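Glycerol-3-phosphate dehydrogenase [NAD(+)] (Dunaliella salina, PDB 6IUY) converts dihydroxyacetone phosphate directly to glycerol, joining a haloacid dehalogenase-like phosphatase domain to a dehydrogenase domain that probably uses NADH for the reduction. Local coordinates at residues D85-L90 against N156-Q161; F498-F501 against R507-T510; N591-I594 against P599-M602. One frame throughout, in Å; residues are numbered along the deposited sequence.

Contact 1. Residues D85-L90 against N156-Q161; sequences DRLAKL and NTMSWQ
An apolar contact through a single leucine joins helix 82-88 to the loop that follows strand 153-154, an outermost strand of the parallel phosphatase sheet. The evidence is the reach of Leu87: with CG anti to the backbone N (chi1 178°), its two methyls divide between the Met158 side chain (CD1) and the Met158-Ser159 backbone (CD2). CD1 lies 3.6 Å from Met158 CE and also approaches CB and CG of the methionine, while CD2 comes to 3.7 Å from the backbone N of Ser159. The CA atoms of Leu87 and Met158 are 7.0 Å apart, and 132 Å² is buried in all. Met158 is bent at its last torsion (chi3 38°), which places CE where it meets Leu87 and also sits 3.1 Å above one face of the Trp160 ring, offset toward the rim. OE2 of Glu137 accepts a hydrogen bond from Met158 N and a weak one from Trp160 NE1. An alanine at Leu87 would remove both methyls and is likely to open a gap beside Met158 CE, leaving that methyl freer to turn. In sequence, helix 82-88 comes between strands 37-40 and 127-131, consistent with the cap insertion of phosphoserine phosphatase-like relatives, and Met158 is about 12 Å from magnesium-binding Asp43, side chain to side chain. The junction thus rests on van der Waals touches of the Leu87 methyls, with no polar bond between the segments to set its direction.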
ATOM      1  N   ASP A  85      -5.628 -59.748   8.132  1.00 84.66           N
ATOM      2  CA  ASP A  85      -5.321 -61.121   8.518  1.00 86.15           C
ATOM      3  C   ASP A  85      -3.844 -61.456   8.378  1.00 84.35           C
ATOM      4  O   ASP A  85      -3.256 -62.069   9.270  1.00 87.07           O
ATOM      5  CB  ASP A  85      -6.141 -62.111   7.700  1.00 87.66           C
ATOM      6  CG  ASP A  85      -5.927 -63.541   8.150  1.00 93.42           C
ATOM      7  OD1 ASP A  85      -4.882 -64.124   7.787  1.00 94.20           O
ATOM      8  OD2 ASP A  85      -6.798 -64.076   8.874  1.00100.50           O
ATOM      9  N   ARG A  86      -3.254 -61.078   7.248  1.00 78.26           N
ATOM     10  CA  ARG A  86      -1.825 -61.251   7.049  1.00 77.37           C
ATOM     11  C   ARG A  86      -1.046 -60.613   8.200  1.00 80.26           C
ATOM     12  O   ARG A  86       0.035 -61.075   8.557  1.00 82.42           O
ATOM     13  CB  ARG A  86      -1.393 -60.642   5.719  1.00 77.37           C
ATOM     14  CG  ARG A  86       0.090 -60.739   5.452  1.00 75.56           C
ATOM     15  CD  ARG A  86       0.443 -62.068   4.808  1.00 79.89           C
ATOM     16  NE  ARG A  86       1.870 -62.340   4.924  1.00 82.61           N
ATOM     17  CZ  ARG A  86       2.814 -61.673   4.268  1.00 88.88           C
ATOM     18  NH1 ARG A  86       2.487 -60.686   3.440  1.00 89.13           N
ATOM     19  NH2 ARG A  86       4.092 -61.990   4.446  1.00 87.86           N
ATOM     20  N   LEU A  87      -1.601 -59.548   8.773  1.00 80.27           N
ATOM     21  CA  LEU A  87      -1.005 -58.915   9.945  1.00 78.30           C
ATOM     22  C   LEU A  87      -1.059 -59.905  11.110  1.00 81.69           C
ATOM     23  O   LEU A  87      -0.039 -60.166  11.755  1.00 79.04           O
ATOM     24  CB  LEU A  87      -1.727 -57.595  10.287  1.00 76.40           C
ATOM     25  CG  LEU A  87      -1.345 -56.737  11.512  1.00 76.88           C
ATOM     26  CD1 LEU A  87       0.154 -56.652  11.711  1.00 72.19           C
ATOM     27  CD2 LEU A  87      -1.953 -55.324  11.451  1.00 65.12           C
ATOM     28  N   ALA A  88      -2.242 -60.478  11.344  1.00 83.23           N
ATOM     29  CA  ALA A  88      -2.463 -61.399  12.460  1.00 82.62           C
ATOM     30  C   ALA A  88      -1.443 -62.538  12.452  1.00 84.32           C
ATOM     31  O   ALA A  88      -1.005 -62.987  13.508  1.00 86.57           O
ATOM     32  CB  ALA A  88      -3.884 -61.949  12.425  1.00 80.85           C
ATOM     33  N   LYS A  89      -1.057 -62.988  11.261  1.00 82.27           N
ATOM     34  CA  LYS A  89       0.008 -63.982  11.129  1.00 87.11           C
ATOM     35  C   LYS A  89       1.368 -63.351  11.433  1.00 89.71           C
ATOM     36  O   LYS A  89       1.802 -62.435  10.722  1.00 89.99           O
ATOM     37  CB  LYS A  89       0.010 -64.594   9.723  1.00 83.91           C
ATOM     38  CG  LYS A  89      -0.478 -66.037   9.668  1.00 93.76           C
ATOM     39  CD  LYS A  89      -1.802 -66.158   8.920  1.00 95.97           C
ATOM     40  CE  LYS A  89      -2.929 -66.625   9.829  1.00 92.65           C
ATOM     41  NZ  LYS A  89      -3.272 -65.603  10.854  1.00 84.68           N
ATOM     42  N   LEU A  90       2.043 -63.824  12.481  1.00 89.81           N
ATOM     43  CA  LEU A  90       3.334 -63.221  12.841  1.00 94.82           C
ATOM     44  C   LEU A  90       4.190 -63.896  13.943  1.00 94.25           C
ATOM     45  O   LEU A  90       4.579 -65.071  13.841  1.00 80.46           O
ATOM     46  CB  LEU A  90       3.106 -61.750  13.241  1.00 84.94           C
ATOM     47  CG  LEU A  90       2.064 -61.390  14.305  1.00 82.98           C
ATOM     48  CD1 LEU A  90       1.601 -62.596  15.138  1.00 85.73           C
ATOM     49  CD2 LEU A  90       2.652 -60.332  15.208  1.00 83.50           C
ATOM     50  N   ASN A 156      -3.801 -47.097   6.759  1.00 58.00           N
ATOM     51  CA  ASN A 156      -3.568 -47.529   8.151  1.00 55.76           C
ATOM     52  C   ASN A 156      -2.238 -48.222   8.355  1.00 53.39           C
ATOM     53  O   ASN A 156      -1.749 -48.927   7.472  1.00 54.92           O
ATOM     54  CB  ASN A 156      -4.677 -48.468   8.630  1.00 55.87           C
ATOM     55  CG  ASN A 156      -5.970 -47.749   8.869  1.00 60.60           C
ATOM     56  OD1 ASN A 156      -6.013 -46.772   9.618  1.00 67.01           O
ATOM     57  ND2 ASN A 156      -7.036 -48.203   8.211  1.00 61.66           N
ATOM     58  N   THR A 157      -1.662 -48.013   9.535  1.00 54.60           N
ATOM     59  CA  THR A 157      -0.434 -48.678   9.932  1.00 58.16           C
ATOM     60  C   THR A 157      -0.732 -50.086  10.447  1.00 60.68           C
ATOM     61  O   THR A 157      -1.877 -50.407  10.780  1.00 58.42           O
ATOM     62  CB  THR A 157       0.305 -47.898  11.043  1.00 57.28           C
ATOM     63  OG1 THR A 157      -0.575 -47.715  12.153  1.00 60.83           O
ATOM     64  CG2 THR A 157       0.750 -46.534  10.551  1.00 57.44           C
ATOM     65  N   MET A 158       0.300 -50.921  10.513  1.00 60.20           N
ATOM     66  CA  MET A 158       0.189 -52.160  11.270  1.00 62.67           C
ATOM     67  C   MET A 158       0.022 -51.745  12.723  1.00 64.13           C
ATOM     68  O   MET A 158       0.354 -50.611  13.081  1.00 63.53           O
ATOM     69  CB  MET A 158       1.420 -53.049  11.087  1.00 58.28           C
ATOM     70  CG  MET A 158       1.614 -53.593   9.691  1.00 57.95           C
ATOM     71  SD  MET A 158       3.252 -54.340   9.513  1.00 70.12           S
ATOM     72  CE  MET A 158       3.398 -55.114  11.129  1.00 77.09           C
ATOM     73  N   SER A 159      -0.500 -52.636  13.561  1.00 61.77           N
ATOM     74  CA  SER A 159      -0.641 -52.321  14.977  1.00 65.34           C
ATOM     75  C   SER A 159       0.660 -52.656  15.699  1.00 69.06           C
ATOM     76  O   SER A 159       0.972 -53.819  15.955  1.00 69.76           O
ATOM     77  CB  SER A 159      -1.822 -53.076  15.586  1.00 71.29           C
ATOM     78  OG  SER A 159      -2.973 -52.944  14.764  1.00 73.31           O
ATOM     79  N   TRP A 160       1.442 -51.630  15.991  1.00 66.31           N
ATOM     80  CA  TRP A 160       2.713 -51.833  16.662  1.00 68.85           C
ATOM     81  C   TRP A 160       2.591 -51.467  18.126  1.00 66.85           C
ATOM     82  O   TRP A 160       2.010 -50.448  18.475  1.00 67.16           O
ATOM     83  CB  TRP A 160       3.825 -50.995  16.017  1.00 67.85           C
ATOM     84  CG  TRP A 160       4.297 -51.494  14.697  1.00 70.23           C
ATOM     85  CD1 TRP A 160       4.016 -50.967  13.464  1.00 70.03           C
ATOM     86  CD2 TRP A 160       5.142 -52.627  14.464  1.00 74.17           C
ATOM     87  NE1 TRP A 160       4.628 -51.709  12.480  1.00 62.39           N
ATOM     88  CE2 TRP A 160       5.329 -52.731  13.068  1.00 72.49           C
ATOM     89  CE3 TRP A 160       5.755 -53.569  15.298  1.00 72.05           C
ATOM     90  CZ2 TRP A 160       6.104 -53.737  12.493  1.00 73.58           C
ATOM     91  CZ3 TRP A 160       6.518 -54.567  14.725  1.00 74.88           C
ATOM     92  CH2 TRP A 160       6.690 -54.642  13.335  1.00 76.27           C
ATOM     93  N   GLN A 161       3.135 -52.303  18.992  1.00 72.79           N
ATOM     94  CA  GLN A 161       3.392 -51.862  20.347  1.00 74.37           C
ATOM     95  C   GLN A 161       4.474 -50.788  20.212  1.00 69.79           C
ATOM     96  O   GLN A 161       5.327 -50.900  19.335  1.00 66.73           O
ATOM     97  CB  GLN A 161       3.832 -53.027  21.229  1.00 71.88           C
ATOM     98  CG  GLN A 161       4.036 -52.657  22.679  1.00 71.89           C
ATOM     99  CD  GLN A 161       4.734 -53.755  23.438  1.00 74.63           C
ATOM    100  OE1 GLN A 161       4.676 -54.927  23.049  1.00 72.29           O
ATOM    101  NE2 GLN A 161       5.415 -53.386  24.519  1.00 74.77           N
TER

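Contact 2. Residues F498-F501 against R507-T510; sequences FCKF and RDDT
Lys500, near the end of helix 481-502, extends its side chain to Asp508 in the following loop, and this pair is the whole of the direct contact, which buries just 55 Å². The approach is loose and lies at the protein surface, where both residues stay partly exposed to solvent. NZ of Lys500 lies 3.7 Å from OD1 of Asp508, a long salt bridge, and CE of Lys500 is equally far from that oxygen, which therefore faces the last bond of the lysine chain. The two side chains cross at about a right angle. Lys500 has CG beside the backbone N (chi1 -63°) and is extended from there on, spanning much of the 9.7 Å between the CA atoms of Lys500 and Asp508. The stronger partner of Asp508 is Arg496, whose NH2 forms a salt bridge with OD2, so arginine and lysine gather round one carboxylate and would probably stabilise its negative charge. The tight part lies on another face of the helix, where the buried Phe498 and Cys499 pack on helix 454-477, Phe498 against Met459 and Leu463. Within the loop, Thr510 N bonds to Arg507 O at 2.9 Å. Past this surface comes the second subunit, where Asp508 packs on Asp508 of the other chain and Asp509 OD1 forms a salt bridge with Arg496 of that chain. This is a short helix-to-helix connection in the helical C-terminal dehydrogenase domain, placed at the homodimer interface.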
ATOM      1  N   PHE A 498     -11.169   5.927  -6.625  1.00 47.06           N
ATOM      2  CA  PHE A 498     -11.887   5.481  -7.814  1.00 49.47           C
ATOM      3  C   PHE A 498     -12.169   3.975  -7.743  1.00 47.00           C
ATOM      4  O   PHE A 498     -13.243   3.508  -8.119  1.00 50.99           O
ATOM      5  CB  PHE A 498     -11.069   5.827  -9.059  1.00 48.90           C
ATOM      6  CG  PHE A 498     -11.826   5.710 -10.340  1.00 45.43           C
ATOM      7  CD1 PHE A 498     -12.589   6.755 -10.793  1.00 42.85           C
ATOM      8  CD2 PHE A 498     -11.746   4.553 -11.107  1.00 47.64           C
ATOM      9  CE1 PHE A 498     -13.276   6.655 -11.965  1.00 47.29           C
ATOM     10  CE2 PHE A 498     -12.430   4.452 -12.289  1.00 43.32           C
ATOM     11  CZ  PHE A 498     -13.199   5.505 -12.717  1.00 47.06           C
ATOM     12  N   CYS A 499     -11.202   3.212  -7.260  1.00 50.49           N
ATOM     13  CA  CYS A 499     -11.410   1.775  -7.084  1.00 53.60           C
ATOM     14  C   CYS A 499     -12.572   1.492  -6.156  1.00 56.41           C
ATOM     15  O   CYS A 499     -13.334   0.542  -6.362  1.00 58.72           O
ATOM     16  CB  CYS A 499     -10.163   1.103  -6.531  1.00 52.87           C
ATOM     17  SG  CYS A 499      -8.998   0.632  -7.794  1.00 57.58           S
ATOM     18  N   LYS A 500     -12.705   2.316  -5.127  1.00 53.61           N
ATOM     19  CA  LYS A 500     -13.781   2.131  -4.179  1.00 56.30           C
ATOM     20  C   LYS A 500     -15.107   2.638  -4.760  1.00 54.98           C
ATOM     21  O   LYS A 500     -16.151   2.038  -4.519  1.00 61.50           O
ATOM     22  CB  LYS A 500     -13.429   2.812  -2.851  1.00 60.72           C
ATOM     23  CG  LYS A 500     -12.176   2.184  -2.198  1.00 64.49           C
ATOM     24  CD  LYS A 500     -11.899   2.754  -0.807  1.00 71.14           C
ATOM     25  CE  LYS A 500     -10.598   2.219  -0.223  1.00 64.99           C
ATOM     26  NZ  LYS A 500     -10.123   3.130   0.855  1.00 66.56           N
ATOM     27  N   PHE A 501     -15.074   3.695  -5.563  1.00 49.74           N
ATOM     28  CA  PHE A 501     -16.302   4.177  -6.203  1.00 51.67           C
ATOM     29  C   PHE A 501     -16.898   3.188  -7.189  1.00 55.03           C
ATOM     30  O   PHE A 501     -18.088   3.253  -7.481  1.00 57.41           O
ATOM     31  CB  PHE A 501     -16.073   5.492  -6.951  1.00 52.06           C
ATOM     32  CG  PHE A 501     -16.192   6.707  -6.093  1.00 51.13           C
ATOM     33  CD1 PHE A 501     -15.908   6.649  -4.738  1.00 51.12           C
ATOM     34  CD2 PHE A 501     -16.600   7.906  -6.638  1.00 50.37           C
ATOM     35  CE1 PHE A 501     -16.018   7.769  -3.952  1.00 48.14           C
ATOM     36  CE2 PHE A 501     -16.704   9.039  -5.849  1.00 48.57           C
ATOM     37  CZ  PHE A 501     -16.412   8.964  -4.512  1.00 50.01           C
ATOM     38  N   ARG A 507      -9.454  -4.571  -2.164  1.00 53.98           N
ATOM     39  CA  ARG A 507      -8.791  -4.562  -0.870  1.00 60.99           C
ATOM     40  C   ARG A 507      -7.606  -3.602  -0.815  1.00 57.11           C
ATOM     41  O   ARG A 507      -6.813  -3.527  -1.760  1.00 52.59           O
ATOM     42  CB  ARG A 507      -8.314  -5.976  -0.529  1.00 67.32           C
ATOM     43  CG  ARG A 507      -9.439  -6.994  -0.415  1.00 76.35           C
ATOM     44  CD  ARG A 507      -8.890  -8.383  -0.154  1.00 86.12           C
ATOM     45  NE  ARG A 507      -9.936  -9.309   0.274  1.00 97.41           N
ATOM     46  CZ  ARG A 507      -9.754 -10.618   0.433  1.00104.50           C
ATOM     47  NH1 ARG A 507      -8.563 -11.164   0.196  1.00 97.13           N
ATOM     48  NH2 ARG A 507     -10.765 -11.387   0.823  1.00105.48           N
ATOM     49  N   ASP A 508      -7.486  -2.886   0.298  1.00 57.98           N
ATOM     50  CA  ASP A 508      -6.365  -1.985   0.521  1.00 53.82           C
ATOM     51  C   ASP A 508      -5.028  -2.670   0.286  1.00 48.82           C
ATOM     52  O   ASP A 508      -4.108  -2.052  -0.249  1.00 45.75           O
ATOM     53  CB  ASP A 508      -6.405  -1.415   1.940  1.00 57.06           C
ATOM     54  CG  ASP A 508      -7.134  -0.084   2.013  1.00 59.40           C
ATOM     55  OD1 ASP A 508      -7.566   0.423   0.957  1.00 61.13           O
ATOM     56  OD2 ASP A 508      -7.268   0.468   3.126  1.00 66.82           O
ATOM     57  N   ASP A 509      -4.925  -3.937   0.680  1.00 42.52           N
ATOM     58  CA  ASP A 509      -3.699  -4.697   0.483  1.00 47.08           C
ATOM     59  C   ASP A 509      -3.191  -4.594  -0.958  1.00 46.59           C
ATOM     60  O   ASP A 509      -1.980  -4.595  -1.209  1.00 43.94           O
ATOM     61  CB  ASP A 509      -3.913  -6.169   0.835  1.00 45.74           C
ATOM     62  CG  ASP A 509      -3.839  -6.440   2.327  1.00 55.85           C
ATOM     63  OD1 ASP A 509      -2.975  -5.851   3.010  1.00 57.53           O
ATOM     64  OD2 ASP A 509      -4.645  -7.259   2.816  1.00 58.37           O
ATOM     65  N   THR A 510      -4.125  -4.481  -1.895  1.00 43.25           N
ATOM     66  CA  THR A 510      -3.796  -4.549  -3.317  1.00 46.41           C
ATOM     67  C   THR A 510      -2.911  -3.374  -3.746  1.00 40.31           C
ATOM     68  O   THR A 510      -2.062  -3.512  -4.608  1.00 39.56           O
ATOM     69  CB  THR A 510      -5.104  -4.600  -4.177  1.00 49.58           C
ATOM     70  OG1 THR A 510      -5.824  -5.807  -3.880  1.00 41.36           O
ATOM     71  CG2 THR A 510      -4.785  -4.563  -5.653  1.00 45.09           C
TER

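Contact 3. Residues N591-I594 against P599-M602; sequences NRII and PPTM
Ile593 meets the backbone of two consecutive prolines with both of its branches. CG2 is 3.9 Å from Pro600 CA and 4.3 Å from Pro600 CB, an apolar touch on the near side of that residue. The other branch runs past the carbonyl of Pro599, where CG1 lies 3.9 Å and CD1 4.0 Å from Pro599 O. Setting CG1 beside the backbone N (chi1 -70°) turns CG2 anti to that N, so the forked side chain faces the turn with both arms. That carbonyl is already engaged: Met602 N donates to Pro599 O at 3.0 Å, closing the turn that contains the 3-10 residues 600-601. The CA atoms of Ile593 and Pro600 are 5.7 Å apart, and 132 Å² is buried between the segments. In topology this is a chain reversal at the C-terminal end of helix 585-594, within the all-helical C-terminal dehydrogenase domain. Further out, Trp536 of helix 528-541 and Ile473 of helix 454-477 each touch both Ile593 and Pro600, so the two share their outer neighbours. The reversal is tied on another side by Arg592, whose NH1 forms a salt bridge with Glu597 while NH2 donates to the carbonyls of Ala609 and Met612. One residue earlier, Asn591 ND2 bonds to Asp569 OD1 and Ser568 OG, holding helix 585-594 against helix 564-577.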
ATOM      1  N   ASN A 591      -6.468  16.393 -16.855  1.00 39.34           N
ATOM      2  CA  ASN A 591      -7.221  16.372 -18.112  1.00 40.85           C
ATOM      3  C   ASN A 591      -7.462  17.781 -18.640  1.00 44.18           C
ATOM      4  O   ASN A 591      -7.334  18.052 -19.833  1.00 44.58           O
ATOM      5  CB  ASN A 591      -8.560  15.640 -17.934  1.00 40.01           C
ATOM      6  CG  ASN A 591      -9.174  15.208 -19.266  1.00 44.26           C
ATOM      7  OD1 ASN A 591     -10.063  15.884 -19.804  1.00 44.10           O
ATOM      8  ND2 ASN A 591      -8.693  14.084 -19.812  1.00 40.40           N
ATOM      9  N   ARG A 592      -7.804  18.681 -17.729  1.00 47.08           N
ATOM     10  CA  ARG A 592      -7.961  20.078 -18.061  1.00 44.85           C
ATOM     11  C   ARG A 592      -6.656  20.699 -18.580  1.00 48.78           C
ATOM     12  O   ARG A 592      -6.689  21.622 -19.401  1.00 53.00           O
ATOM     13  CB  ARG A 592      -8.478  20.828 -16.842  1.00 50.24           C
ATOM     14  CG  ARG A 592      -9.899  20.439 -16.472  1.00 46.43           C
ATOM     15  CD  ARG A 592     -10.793  21.660 -16.570  1.00 53.63           C
ATOM     16  NE  ARG A 592     -10.749  22.443 -15.344  1.00 57.02           N
ATOM     17  CZ  ARG A 592     -11.126  23.714 -15.226  1.00 54.88           C
ATOM     18  NH1 ARG A 592     -11.568  24.403 -16.272  1.00 46.75           N
ATOM     19  NH2 ARG A 592     -11.038  24.301 -14.038  1.00 58.03           N
ATOM     20  N   ILE A 593      -5.516  20.188 -18.113  1.00 47.08           N
ATOM     21  CA  ILE A 593      -4.192  20.651 -18.581  1.00 49.98           C
ATOM     22  C   ILE A 593      -3.864  20.101 -19.962  1.00 46.55           C
ATOM     23  O   ILE A 593      -3.474  20.842 -20.864  1.00 45.30           O
ATOM     24  CB  ILE A 593      -3.067  20.244 -17.595  1.00 42.40           C
ATOM     25  CG1 ILE A 593      -3.199  21.046 -16.300  1.00 43.92           C
ATOM     26  CG2 ILE A 593      -1.674  20.447 -18.221  1.00 39.84           C
ATOM     27  CD1 ILE A 593      -2.290  20.596 -15.234  1.00 42.38           C
ATOM     28  N   ILE A 594      -4.002  18.788 -20.114  1.00 46.60           N
ATOM     29  CA  ILE A 594      -3.920  18.175 -21.433  1.00 45.10           C
ATOM     30  C   ILE A 594      -4.741  18.941 -22.466  1.00 48.10           C
ATOM     31  O   ILE A 594      -4.276  19.191 -23.573  1.00 45.36           O
ATOM     32  CB  ILE A 594      -4.420  16.740 -21.415  1.00 43.99           C
ATOM     33  CG1 ILE A 594      -3.409  15.839 -20.697  1.00 40.30           C
ATOM     34  CG2 ILE A 594      -4.691  16.263 -22.854  1.00 44.21           C
ATOM     35  CD1 ILE A 594      -4.054  14.636 -20.062  1.00 38.85           C
ATOM     36  N   PRO A 599      -3.424  25.948 -17.117  1.00 49.70           N
ATOM     37  CA  PRO A 599      -2.026  25.975 -17.544  1.00 50.42           C
ATOM     38  C   PRO A 599      -1.244  24.887 -16.831  1.00 50.47           C
ATOM     39  O   PRO A 599      -1.597  24.526 -15.705  1.00 53.23           O
ATOM     40  CB  PRO A 599      -1.554  27.366 -17.113  1.00 52.51           C
ATOM     41  CG  PRO A 599      -2.398  27.663 -15.904  1.00 53.25           C
ATOM     42  CD  PRO A 599      -3.752  27.064 -16.212  1.00 54.74           C
ATOM     43  N   PRO A 600      -0.192  24.368 -17.466  1.00 45.19           N
ATOM     44  CA  PRO A 600       0.558  23.286 -16.831  1.00 44.51           C
ATOM     45  C   PRO A 600       1.062  23.662 -15.439  1.00 47.79           C
ATOM     46  O   PRO A 600       1.221  22.782 -14.590  1.00 44.27           O
ATOM     47  CB  PRO A 600       1.728  23.048 -17.797  1.00 48.05           C
ATOM     48  CG  PRO A 600       1.262  23.613 -19.121  1.00 47.60           C
ATOM     49  CD  PRO A 600       0.330  24.735 -18.794  1.00 48.76           C
ATOM     50  N   THR A 601       1.295  24.950 -15.199  1.00 48.74           N
ATOM     51  CA  THR A 601       1.874  25.386 -13.924  1.00 49.38           C
ATOM     52  C   THR A 601       0.948  25.159 -12.732  1.00 46.42           C
ATOM     53  O   THR A 601       1.389  25.250 -11.584  1.00 54.72           O
ATOM     54  CB  THR A 601       2.243  26.874 -13.945  1.00 47.35           C
ATOM     55  OG1 THR A 601       1.047  27.645 -14.058  1.00 56.00           O
ATOM     56  CG2 THR A 601       3.162  27.196 -15.117  1.00 51.65           C
ATOM     57  N   MET A 602      -0.323  24.867 -12.993  1.00 47.70           N
ATOM     58  CA  MET A 602      -1.297  24.635 -11.923  1.00 50.14           C
ATOM     59  C   MET A 602      -1.359  23.186 -11.455  1.00 48.09           C
ATOM     60  O   MET A 602      -2.283  22.810 -10.732  1.00 53.91           O
ATOM     61  CB  MET A 602      -2.700  25.065 -12.366  1.00 51.86           C
ATOM     62  CG  MET A 602      -2.921  26.575 -12.450  1.00 51.96           C
ATOM     63  SD  MET A 602      -2.699  27.432 -10.876  1.00 60.50           S
ATOM     64  CE  MET A 602      -3.927  26.628  -9.860  1.00 58.04           C
TER

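The three contacts follow one another along the chain without interleaving. Contact 1 belongs to the phosphatase part, at the edge of its parallel sheet, whereas contacts 2 and 3 share the helical C-terminal part of the dehydrogenase. Contact 1 is far from both: its centre lies 59 Å from that of contact 2 and 83 Å from that of contact 3, which sits across the chain's centre. Contacts 2 and 3 are 27 Å apart by centres, with nearest atoms about 12 Å apart, and both lean on helix 454-477. The separation is consistent with the di-domain build, with contact 1 in one unit and contacts 2 and 3 in the other, while contact 2 alone reaches the second subunit.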